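Local coordinates for protein peptidoglycan hydrolase FlgJ (Sphingomonas sp. A1, PDB 2ZYC) that probably hydrolyses the peptidoglycan layer as a flagellum-specific muramidase for assembly of the rod in the periplasm, represented here by its C-terminal glycosidase family 73 domain, at residues Val6-Pro11 / Asp90-Ala95; Asp46-Tyr51 / Thr63-Glu68. The protein carries 2 engineered substitutions. All blocks are in the same frame, centred on the assembly; numbering follows the deposited sequence.

Contact 1 joins two helices, 3-20 and 92-105, with its centre about 10 Å from the centre of the chain. Contact 2 lies farther out, about 17 Å from that centre, where the irregular segment 46-51 meets strand 65-71; in sequence both its segments fall between those of contact 1. Both are partly buried, but their chemistry differs. Contact 1 is carried by two methyl groups along one side of a tyrosine ring, whereas contact 2 pairs a small apolar touch with a lysine linked to an aspartate by a water, weakly on the aspartate side. Tyr51 connects them: its CD1 packs 3.5 Å from Tyr92 N and its CB 3.4 Å from Ser91 O.

Contact 1 (Val6-Pro11 / Asp90-Ala95); sequences VDATWP and DSYEQA
Tyr92 reaches from the first turn of helix 92-105 to helix 3-20, where it meets Ala8 and Thr9. Its CB points at segment 6-11, and CG stands roughly anti to the carbonyl carbon (chi1 -74°). With chi2 at -20°, CA lies near the ring plane, CD1 is on the CA side and CD2 is directed to the partner helix. CD2 approaches Thr9 CG2 at 4.4 Å, the methyl meeting the ring obliquely. One atom farther along, CE2 lies 4.4 Å from Ala8 CB, and this methyl sits at the ring edge, near its plane. Beyond the ring, OH hydrogen-bonds to Gln41 OE1, which ties the tip to the loop after helix 24-35. The two helices are thus joined within the helical part of a lysozyme-clan glycosidase fold, with Leu53 packing on both Tyr92 and Thr9. No hydrogen bond crosses between the segments, and the backbones stay apart, Thr9 CA and Tyr92 CA being 7.2 Å from each other. Thr9 OG1 bonds Phe5 O in its own helix, and CG2 is the branch next to the tyrosine. The tyrosine's own helix is fixed at its start by Ser91, the N-cap, whose OG accepts from Gln94 N at 3.0 Å. In one of two Gln94 conformers, OE1 also accepts from Asp90 N across this first turn.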
loop_
_atom_site.group_PDB
_atom_site.type_symbol
_atom_site.label_atom_id
_atom_site.label_comp_id
_atom_site.label_asym_id
_atom_site.label_seq_id
_atom_site.Cartn_x
_atom_site.Cartn_y
_atom_site.Cartn_z
ATOM N N VAL A 6 -6.838 -9.102 1.171
ATOM C CA VAL A 6 -5.619 -9.679 1.756
ATOM C C VAL A 6 -5.070 -10.828 0.897
ATOM O O VAL A 6 -3.884 -10.838 0.564
ATOM C CB VAL A 6 -5.874 -10.145 3.211
ATOM C CG1 VAL A 6 -4.680 -10.925 3.754
ATOM C CG2 VAL A 6 -6.180 -8.945 4.105
ATOM N N ASP A 7 -5.933 -11.779 0.531
ATOM C CA ASP A 7 -5.528 -12.921 -0.295
ATOM C C ASP A 7 -4.908 -12.472 -1.620
ATOM O O ASP A 7 -3.897 -13.028 -2.062
ATOM C CB ASP A 7 -6.718 -13.853 -0.583
ATOM C CG ASP A 7 -7.281 -14.523 0.672
ATOM O OD1 ASP A 7 -6.609 -14.539 1.728
ATOM O OD2 ASP A 7 -8.434 -15.012 0.609
ATOM N N ALA A 8 -5.515 -11.458 -2.234
ATOM C CA ALA A 8 -5.091 -10.920 -3.528
ATOM C C ALA A 8 -3.773 -10.152 -3.446
ATOM O O ALA A 8 -2.901 -10.292 -4.302
ATOM C CB ALA A 8 -6.183 -10.016 -4.090
ATOM N N THR A 9 -3.622 -9.345 -2.409
ATOM C CA THR A 9 -2.466 -8.468 -2.311
ATOM C C THR A 9 -1.235 -9.181 -1.754
ATOM O O THR A 9 -0.115 -8.778 -2.043
ATOM C CB THR A 9 -2.776 -7.214 -1.469
ATOM O OG1 THR A 9 -3.193 -7.608 -0.162
ATOM C CG2 THR A 9 -3.877 -6.395 -2.125
ATOM N N TRP A 10 -1.449 -10.239 -0.968
ATOM C CA TRP A 10 -0.336 -10.905 -0.290
ATOM C C TRP A 10 0.891 -11.236 -1.190
ATOM O O TRP A 10 2.003 -10.822 -0.854
ATOM C CB TRP A 10 -0.779 -12.157 0.498
ATOM C CG TRP A 10 0.430 -12.879 1.028
ATOM C CD1 TRP A 10 1.094 -13.918 0.430
ATOM C CD2 TRP A 10 1.171 -12.554 2.214
ATOM N NE1 TRP A 10 2.183 -14.276 1.186
ATOM C CE2 TRP A 10 2.253 -13.459 2.289
ATOM C CE3 TRP A 10 1.009 -11.596 3.237
ATOM C CZ2 TRP A 10 3.181 -13.437 3.346
ATOM C CZ3 TRP A 10 1.926 -11.570 4.282
ATOM C CH2 TRP A 10 3.007 -12.490 4.328
ATOM N N PRO A 11 0.689 -11.960 -2.315
ATOM C CA PRO A 11 1.849 -12.352 -3.127
ATOM C C PRO A 11 2.565 -11.143 -3.713
ATOM O O PRO A 11 3.791 -11.120 -3.790
ATOM C CB PRO A 11 1.228 -13.180 -4.255
ATOM C CG PRO A 11 -0.190 -12.718 -4.327
ATOM C CD PRO A 11 -0.568 -12.465 -2.904
ATOM N N ASP A 90 -2.627 -1.679 -14.948
ATOM C CA ASP A 90 -3.364 -2.791 -15.556
ATOM C C ASP A 90 -3.678 -3.916 -14.564
ATOM O O ASP A 90 -4.451 -4.821 -14.890
ATOM C CB ASP A 90 -2.590 -3.374 -16.743
ATOM C CG ASP A 90 -2.177 -2.326 -17.763
ATOM O OD1 ASP A 90 -2.985 -1.423 -18.084
ATOM O OD2 ASP A 90 -1.034 -2.422 -18.258
ATOM N N SER A 91 -3.083 -3.852 -13.369
ATOM C CA SER A 91 -3.215 -4.886 -12.336
ATOM C C SER A 91 -2.653 -4.436 -10.984
ATOM O O SER A 91 -1.897 -3.465 -10.920
ATOM C CB SER A 91 -2.480 -6.161 -12.767
ATOM O OG SER A 91 -1.085 -5.918 -12.893
ATOM N N TYR A 92 -3.005 -5.152 -9.910
ATOM C CA TYR A 92 -2.342 -4.969 -8.605
ATOM C C TYR A 92 -0.843 -5.247 -8.702
ATOM O O TYR A 92 -0.030 -4.537 -8.102
ATOM C CB TYR A 92 -2.957 -5.864 -7.515
ATOM C CG TYR A 92 -4.316 -5.424 -7.000
ATOM C CD1 TYR A 92 -4.766 -4.108 -7.154
ATOM C CD2 TYR A 92 -5.141 -6.329 -6.325
ATOM C CE1 TYR A 92 -6.021 -3.712 -6.669
ATOM C CE2 TYR A 92 -6.383 -5.944 -5.830
ATOM C CZ TYR A 92 -6.817 -4.645 -5.998
ATOM O OH TYR A 92 -8.053 -4.290 -5.504
ATOM N N GLU A 93 -0.487 -6.282 -9.459
ATOM C CA GLU A 93 0.915 -6.595 -9.742
ATOM C C GLU A 93 1.687 -5.367 -10.244
ATOM O O GLU A 93 2.740 -5.044 -9.711
ATOM C CB GLU A 93 1.027 -7.753 -10.741
ATOM C CG GLU A 93 2.460 -8.164 -11.079
ATOM C CD GLU A 93 2.550 -9.422 -11.946
ATOM O OE1 GLU A 93 1.502 -9.938 -12.403
ATOM O OE2 GLU A 93 3.686 -9.898 -12.172
ATOM N N GLN A 94 1.155 -4.700 -11.266
ATOM C CA GLN A 94 1.819 -3.525 -11.830
ATOM C C GLN A 94 1.904 -2.402 -10.794
ATOM O O GLN A 94 2.938 -1.739 -10.671
ATOM C CB GLN A 94 1.106 -3.035 -13.094
ATOM C CG GLN A 94 1.928 -2.019 -13.885
ATOM C CD GLN A 94 1.227 -1.486 -15.120
ATOM O OE1 GLN A 94 0.012 -1.577 -15.253
ATOM N NE2 GLN A 94 2.005 -0.923 -16.036
ATOM N N ALA A 95 0.813 -2.201 -10.058
ATOM C CA ALA A 95 0.755 -1.175 -9.013
ATOM C C ALA A 95 1.819 -1.405 -7.941
ATOM O O ALA A 95 2.510 -0.473 -7.535
ATOM C CB ALA A 95 -0.631 -1.129 -8.385
#

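Contact 2 (Asp46-Tyr51 / Thr63-Glu68)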
loop_
_atom_site.group_PDB
_atom_site.type_symbol
_atom_site.label_atom_id
_atom_site.label_comp_id
_atom_site.label_asym_id
_atom_site.label_seq_id
_atom_site.Cartn_x
_atom_site.Cartn_y
_atom_site.Cartn_z
ATOM N N ASP A 46 -14.705 4.002 -17.049
ATOM C CA ASP A 46 -15.245 2.812 -17.706
ATOM C C ASP A 46 -15.539 1.666 -16.729
ATOM O O ASP A 46 -15.940 0.575 -17.147
ATOM C CB ASP A 46 -14.333 2.352 -18.859
ATOM C CG ASP A 46 -13.007 1.753 -18.388
ATOM O OD1 ASP A 46 -12.772 1.623 -17.167
ATOM O OD2 ASP A 46 -12.184 1.396 -19.258
ATOM N N GLY A 47 -15.319 1.915 -15.438
ATOM C CA GLY A 47 -15.594 0.922 -14.399
ATOM C C GLY A 47 -14.432 0.011 -14.037
ATOM O O GLY A 47 -14.508 -0.735 -13.050
ATOM N N THR A 48 -13.357 0.048 -14.818
ATOM C CA THR A 48 -12.167 -0.716 -14.457
ATOM C C THR A 48 -11.484 -0.021 -13.272
ATOM O O THR A 48 -11.509 1.202 -13.170
ATOM C CB THR A 48 -11.178 -0.904 -15.637
ATOM O OG1 THR A 48 -10.801 0.375 -16.164
ATOM C CG2 THR A 48 -11.803 -1.758 -16.746
ATOM N N PRO A 49 -10.911 -0.804 -12.346
ATOM C CA PRO A 49 -10.243 -0.139 -11.233
ATOM C C PRO A 49 -8.932 0.474 -11.720
ATOM O O PRO A 49 -8.401 0.063 -12.758
ATOM C CB PRO A 49 -9.969 -1.285 -10.253
ATOM C CG PRO A 49 -9.931 -2.514 -11.089
ATOM C CD PRO A 49 -10.815 -2.275 -12.275
ATOM N N SER A 50 -8.432 1.461 -10.983
ATOM C CA SER A 50 -7.109 2.017 -11.249
ATOM C C SER A 50 -6.011 1.050 -10.811
ATOM O O SER A 50 -4.878 1.132 -11.294
ATOM C CB SER A 50 -6.944 3.334 -10.506
ATOM O OG SER A 50 -6.972 3.117 -9.109
ATOM N N TYR A 51 -6.372 0.151 -9.884
ATOM C CA TYR A 51 -5.454 -0.771 -9.199
ATOM C C TYR A 51 -4.438 -0.013 -8.338
ATOM O O TYR A 51 -3.496 -0.602 -7.807
ATOM C CB TYR A 51 -4.746 -1.712 -10.180
ATOM C CG TYR A 51 -5.683 -2.572 -11.006
ATOM C CD1 TYR A 51 -6.215 -3.757 -10.493
ATOM C CD2 TYR A 51 -6.044 -2.187 -12.301
ATOM C CE1 TYR A 51 -7.083 -4.554 -11.270
ATOM C CE2 TYR A 51 -6.908 -2.967 -13.078
ATOM C CZ TYR A 51 -7.418 -4.144 -12.559
ATOM O OH TYR A 51 -8.280 -4.898 -13.338
ATOM N N THR A 63 4.115 9.000 -17.279
ATOM C CA THR A 63 3.608 9.014 -18.654
ATOM C C THR A 63 2.664 7.835 -18.901
ATOM O O THR A 63 2.241 7.590 -20.037
ATOM C CB THR A 63 4.758 8.962 -19.677
ATOM O OG1 THR A 63 5.538 7.787 -19.442
ATOM C CG2 THR A 63 5.649 10.210 -19.555
ATOM N N GLY A 64 2.336 7.111 -17.833
ATOM C CA GLY A 64 1.386 6.010 -17.916
ATOM C C GLY A 64 -0.054 6.486 -17.965
ATOM O O GLY A 64 -0.335 7.676 -18.161
ATOM N N LYS A 65 -0.974 5.543 -17.782
ATOM C CA LYS A 65 -2.385 5.852 -17.711
ATOM C C LYS A 65 -2.672 6.727 -16.496
ATOM O O LYS A 65 -2.068 6.552 -15.436
ATOM C CB LYS A 65 -3.194 4.558 -17.635
ATOM C CG LYS A 65 -4.688 4.741 -17.835
ATOM C CD LYS A 65 -5.407 3.405 -17.774
ATOM C CE LYS A 65 -6.891 3.581 -18.084
ATOM N NZ LYS A 65 -7.515 2.285 -18.483
ATOM N N VAL A 66 -3.596 7.665 -16.672
ATOM C CA VAL A 66 -3.979 8.612 -15.635
ATOM C C VAL A 66 -5.478 8.541 -15.369
ATOM O O VAL A 66 -6.289 8.453 -16.301
ATOM C CB VAL A 66 -3.576 10.059 -16.020
ATOM C CG1 VAL A 66 -4.177 11.080 -15.050
ATOM C CG2 VAL A 66 -2.047 10.192 -16.081
ATOM N N VAL A 67 -5.837 8.571 -14.093
ATOM C CA VAL A 67 -7.227 8.651 -13.695
ATOM C C VAL A 67 -7.411 9.875 -12.802
ATOM O O VAL A 67 -6.630 10.112 -11.873
ATOM C CB VAL A 67 -7.727 7.330 -13.023
ATOM C CG1 VAL A 67 -6.839 6.935 -11.839
ATOM C CG2 VAL A 67 -9.192 7.452 -12.606
ATOM N N GLU A 68 -8.419 10.680 -13.119
ATOM C CA GLU A 68 -8.743 11.832 -12.296
ATOM C C GLU A 68 -9.742 11.425 -11.230
ATOM O O GLU A 68 -10.659 10.631 -11.487
ATOM C CB GLU A 68 -9.265 13.001 -13.142
ATOM C CG GLU A 68 -8.154 13.711 -13.909
ATOM C CD GLU A 68 -8.654 14.670 -14.980
ATOM O OE1 GLU A 68 -9.806 15.146 -14.891
ATOM O OE2 GLU A 68 -7.878 14.946 -15.920
HETATM O O HOH W 1 -10.053 3.306 -18.974
HETATM O O HOH W 2 -7.600 -0.471 -16.781
#
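In Val67, CG1 stands between the backbone N and the carbonyl carbon (chi1 55°), a position that brings this branch against Ser50. Ser50 OG takes the same place on its own residue, bonding Ile42 O and Asn52 N, while CB meets Val67 CG1 at 3.8 Å. A polar link runs beside this apolar touch. The fully extended side chain of Lys65 carries NZ out to the Asp46-Thr48 turn, where it remains 4.5 Å from Thr48 OG1. Asp46 OD2 and Lys65 NZ, 4.8 Å apart, are joined through a water that accepts from NZ at 2.8 Å and donates weakly to OD2; their opposite charges probably add some attraction. This sets one face of the two-stranded antiparallel sheet, strand 65-71 paired with 82-88, against the loop that follows helix 24-35 in the glycosidase domain. Asp46 is shaped for its part by an Asx turn: OD1 accepts from Thr48 N at 2.9 Å, met on the anti side and 34° out of the carboxylate plane. Thr48 OG1 donates to the same oxygen on its syn lone pair, at an unusually short 2.5 Å, and also bonds Asn44 ND2. Two donors at OD1 would limit the carboxylate's rotation; OD2 is the oxygen that the water meets, weakly. Gly47 makes the bend between them with a positive phi of 91°.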